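PDB 3NZ3: gram-positive cocci surface proteins LPxTG domain-containing protein from Streptococcus pneumoniae, which is a cell-wall-attached surface protein of pneumococcus whose mucin-binding domain, the part in this structure, is thought to mediate adhesion to host mucin. Local coordinates for residues A[67-73]-A[88-94]. Sequence-based numbering, arbitrary orientation.
Sequences TGNWDEV and TVESQEV
A two-stranded antiparallel ribbon joins G68 to V94 and W70 to Q92 at one end and V73 to V89 at the other, each as a hydrogen-bonded pair; between them, D71 and E72 face E90 and S91 where both strands are interrupted. The bonds from G68 N to V94 O and from V73 N to V89 O are both 2.8 Å. In the interruption, S91 CA lies 2.9 Å from W70 O, a CA-H...O contact beside the N-H bond from Q92.

W70, Q92 and V94 share one face of the ribbon with V73 and V89. V94 CG2 sits almost squarely over the five-membered ring of W70, 3.5 Å from the centroid, in a CH-pi contact. The Q92 side chain runs alongside the indole, its amide turned 65° from the ring plane, with NE2 3.3 Å from W70 CZ3. A bond from Q92 NE2 to E93 O, 3.0 Å long and nearly straight, fixes the amide's rotation.

E72 swings CG opposite its own amide N (chi1 174°) and stretches out toward T88. There T88 OG1 donates a 2.8 Å bond to E72 OE2, meeting it on the anti side and 27° out of the carboxylate plane. Single waters link T67 OG1 to E93 OE2 and N69 ND2 to S91 OG.

W70, V73 and V89 pack against strand 14-30; W70 and V73 also touch strand 39-53, while W70 and V89 reach strand 101-107, so the ribbon packs on one face of the long-stranded sheet of this Ig-like domain.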
ATOM      1  N   THR A  67      -7.841   5.023  10.293  1.00 16.91           N
ATOM      2  CA  THR A  67      -7.319   3.775   9.747  1.00 17.01           C
ATOM      3  C   THR A  67      -7.783   3.589   8.313  1.00 17.13           C
ATOM      4  O   THR A  67      -8.770   4.195   7.875  1.00 16.76           O
ATOM      5  CB  THR A  67      -7.782   2.552  10.550  1.00 17.24           C
ATOM      6  OG1 THR A  67      -9.205   2.595  10.687  1.00 17.88           O
ATOM      7  CG2 THR A  67      -7.124   2.512  11.926  1.00 17.30           C
ATOM      8  N   GLY A  68      -7.073   2.730   7.591  1.00 17.54           N
ATOM      9  CA  GLY A  68      -7.404   2.451   6.204  1.00 17.95           C
ATOM     10  C   GLY A  68      -7.233   0.989   5.858  1.00 18.28           C
ATOM     11  O   GLY A  68      -7.113   0.122   6.737  1.00 17.48           O
ATOM     12  N   ASN A  69      -7.207   0.728   4.558  1.00 19.01           N
ATOM     13  CA  ASN A  69      -7.165  -0.628   4.043  1.00 19.79           C
ATOM     14  C   ASN A  69      -6.589  -0.603   2.633  1.00 19.70           C
ATOM     15  O   ASN A  69      -7.028   0.202   1.794  1.00 19.79           O
ATOM     16  CB  ASN A  69      -8.587  -1.196   4.022  1.00 20.34           C
ATOM     17  CG  ASN A  69      -8.626  -2.690   3.786  1.00 22.62           C
ATOM     18  OD1 ASN A  69      -8.961  -3.143   2.690  1.00 26.51           O
ATOM     19  ND2 ASN A  69      -8.308  -3.466   4.821  1.00 23.77           N
ATOM     20  N   TRP A  70      -5.596  -1.457   2.385  1.00 19.46           N
ATOM     21  CA  TRP A  70      -5.159  -1.742   1.021  1.00 19.73           C
ATOM     22  C   TRP A  70      -6.050  -2.860   0.493  1.00 20.32           C
ATOM     23  O   TRP A  70      -6.126  -3.925   1.099  1.00 19.61           O
ATOM     24  CB  TRP A  70      -3.695  -2.184   0.975  1.00 19.60           C
ATOM     25  CG  TRP A  70      -2.708  -1.118   1.360  1.00 19.18           C
ATOM     26  CD1 TRP A  70      -2.763   0.202   1.031  1.00 19.07           C
ATOM     27  CD2 TRP A  70      -1.499  -1.292   2.117  1.00 19.70           C
ATOM     28  NE1 TRP A  70      -1.679   0.867   1.546  1.00 19.14           N
ATOM     29  CE2 TRP A  70      -0.886  -0.024   2.216  1.00 19.41           C
ATOM     30  CE3 TRP A  70      -0.876  -2.395   2.722  1.00 20.35           C
ATOM     31  CZ2 TRP A  70       0.317   0.177   2.901  1.00 20.14           C
ATOM     32  CZ3 TRP A  70       0.322  -2.194   3.406  1.00 20.59           C
ATOM     33  CH2 TRP A  70       0.904  -0.916   3.489  1.00 20.35           C
ATOM     34  N   ASP A  71      -6.729  -2.604  -0.622  1.00 20.79           N
ATOM     35  CA  ASP A  71      -7.675  -3.563  -1.175  1.00 22.05           C
ATOM     36  C   ASP A  71      -6.974  -4.793  -1.745  1.00 22.12           C
ATOM     37  O   ASP A  71      -5.808  -4.733  -2.157  1.00 22.20           O
ATOM     38  CB  ASP A  71      -8.524  -2.921  -2.273  1.00 22.30           C
ATOM     39  CG  ASP A  71      -9.499  -1.893  -1.743  1.00 23.82           C
ATOM     40  OD1 ASP A  71      -9.854  -1.947  -0.546  1.00 25.00           O
ATOM     41  OD2 ASP A  71      -9.905  -1.021  -2.538  1.00 26.00           O
ATOM     42  N   GLU A  72      -7.704  -5.902  -1.766  1.00 22.50           N
ATOM     43  CA  GLU A  72      -7.273  -7.101  -2.473  1.00 22.50           C
ATOM     44  C   GLU A  72      -7.037  -6.783  -3.947  1.00 22.39           C
ATOM     45  O   GLU A  72      -7.791  -6.013  -4.560  1.00 21.92           O
ATOM     46  CB  GLU A  72      -8.325  -8.217  -2.336  1.00 23.09           C
ATOM     47  CG  GLU A  72      -8.002  -9.458  -3.166  1.00 24.33           C
ATOM     48  CD  GLU A  72      -9.100 -10.516  -3.184  1.00 27.58           C
ATOM     49  OE1 GLU A  72     -10.295 -10.166  -3.125  1.00 28.32           O
ATOM     50  OE2 GLU A  72      -8.754 -11.716  -3.283  1.00 29.31           O
ATOM     51  N   VAL A  73      -5.977  -7.365  -4.508  1.00 22.07           N
ATOM     52  CA  VAL A  73      -5.707  -7.249  -5.937  1.00 22.29           C
ATOM     53  C   VAL A  73      -5.473  -8.633  -6.545  1.00 22.67           C
ATOM     54  O   VAL A  73      -4.482  -9.292  -6.236  1.00 21.95           O
ATOM     55  CB  VAL A  73      -4.492  -6.327  -6.238  1.00 22.08           C
ATOM     56  CG1 VAL A  73      -4.283  -6.190  -7.736  1.00 21.92           C
ATOM     57  CG2 VAL A  73      -4.688  -4.942  -5.612  1.00 22.17           C
ATOM     58  N   THR A  88      -3.606 -13.910  -5.902  1.00 23.64           N
ATOM     59  CA  THR A  88      -4.221 -12.684  -5.396  1.00 24.10           C
ATOM     60  C   THR A  88      -3.440 -12.127  -4.209  1.00 23.93           C
ATOM     61  O   THR A  88      -3.021 -12.873  -3.321  1.00 24.01           O
ATOM     62  CB  THR A  88      -5.721 -12.890  -5.042  1.00 24.10           C
ATOM     63  OG1 THR A  88      -6.292 -11.651  -4.596  1.00 25.89           O
ATOM     64  CG2 THR A  88      -5.899 -13.946  -3.963  1.00 24.86           C
ATOM     65  N   VAL A  89      -3.231 -10.811  -4.224  1.00 23.84           N
ATOM     66  CA  VAL A  89      -2.617 -10.102  -3.107  1.00 23.77           C
ATOM     67  C   VAL A  89      -3.752  -9.686  -2.158  1.00 23.96           C
ATOM     68  O   VAL A  89      -4.680  -8.979  -2.569  1.00 23.65           O
ATOM     69  CB  VAL A  89      -1.792  -8.878  -3.598  1.00 23.79           C
ATOM     70  CG1 VAL A  89      -1.288  -8.046  -2.424  1.00 23.61           C
ATOM     71  CG2 VAL A  89      -0.609  -9.334  -4.469  1.00 23.88           C
ATOM     72  N   GLU A  90      -3.679 -10.146  -0.912  1.00 24.05           N
ATOM     73  CA  GLU A  90      -4.763  -9.975   0.066  1.00 24.61           C
ATOM     74  C   GLU A  90      -4.926  -8.522   0.499  1.00 24.28           C
ATOM     75  O   GLU A  90      -3.962  -7.755   0.481  1.00 24.07           O
ATOM     76  CB  GLU A  90      -4.516 -10.845   1.309  1.00 25.04           C
ATOM     77  CG  GLU A  90      -4.359 -12.346   1.040  1.00 27.22           C
ATOM     78  CD  GLU A  90      -5.627 -13.006   0.521  1.00 28.96           C
ATOM     79  OE1 GLU A  90      -6.728 -12.671   1.010  0.30 29.13           O
ATOM     80  OE2 GLU A  90      -5.518 -13.870  -0.375  0.30 29.29           O
ATOM     81  N   SER A  91      -6.150  -8.146   0.877  1.00 24.26           N
ATOM     82  CA  SER A  91      -6.390  -6.835   1.486  1.00 24.13           C
ATOM     83  C   SER A  91      -5.677  -6.782   2.840  1.00 23.91           C
ATOM     84  O   SER A  91      -5.472  -7.817   3.474  1.00 23.82           O
ATOM     85  CB  SER A  91      -7.888  -6.555   1.649  1.00 24.00           C
ATOM     86  OG  SER A  91      -8.468  -7.397   2.625  1.00 25.81           O
ATOM     87  N   GLN A  92      -5.278  -5.585   3.265  1.00 23.27           N
ATOM     88  CA  GLN A  92      -4.559  -5.429   4.530  1.00 23.16           C
ATOM     89  C   GLN A  92      -4.963  -4.142   5.244  1.00 22.79           C
ATOM     90  O   GLN A  92      -5.011  -3.081   4.622  1.00 21.98           O
ATOM     91  CB  GLN A  92      -3.042  -5.430   4.299  1.00 23.22           C
ATOM     92  CG  GLN A  92      -2.213  -5.535   5.589  1.00 24.66           C
ATOM     93  CD  GLN A  92      -0.851  -4.866   5.485  1.00 26.67           C
ATOM     94  OE1 GLN A  92       0.055  -5.367   4.815  1.00 27.53           O
ATOM     95  NE2 GLN A  92      -0.697  -3.729   6.166  1.00 27.69           N
ATOM     96  N   GLU A  93      -5.241  -4.244   6.544  1.00 22.56           N
ATOM     97  CA  GLU A  93      -5.510  -3.064   7.376  1.00 22.54           C
ATOM     98  C   GLU A  93      -4.272  -2.171   7.437  1.00 22.04           C
ATOM     99  O   GLU A  93      -3.143  -2.657   7.559  1.00 21.76           O
ATOM    100  CB  GLU A  93      -5.932  -3.460   8.799  1.00 23.17           C
ATOM    101  CG  GLU A  93      -6.492  -2.283   9.627  1.00 24.58           C
ATOM    102  CD  GLU A  93      -6.564  -2.553  11.134  1.00 25.59           C
ATOM    103  OE1 GLU A  93      -5.848  -3.446  11.637  0.50 25.00           O
ATOM    104  OE2 GLU A  93      -7.331  -1.839  11.814  0.50 25.93           O
ATOM    105  N   VAL A  94      -4.501  -0.866   7.334  1.00 21.36           N
ATOM    106  CA  VAL A  94      -3.442   0.129   7.401  1.00 20.83           C
ATOM    107  C   VAL A  94      -3.708   1.021   8.619  1.00 20.82           C
ATOM    108  O   VAL A  94      -4.798   1.583   8.772  1.00 20.31           O
ATOM    109  CB  VAL A  94      -3.364   0.983   6.097  1.00 20.63           C
ATOM    110  CG1 VAL A  94      -2.219   1.991   6.161  1.00 20.19           C
ATOM    111  CG2 VAL A  94      -3.181   0.093   4.870  1.00 20.75           C
TER
HETATM  112  O   HOH W   1      -9.880  -0.302  10.672  1.00 42.47           O
HETATM  113  O   HOH W   2      -8.292  -6.042   5.509  1.00 34.87           O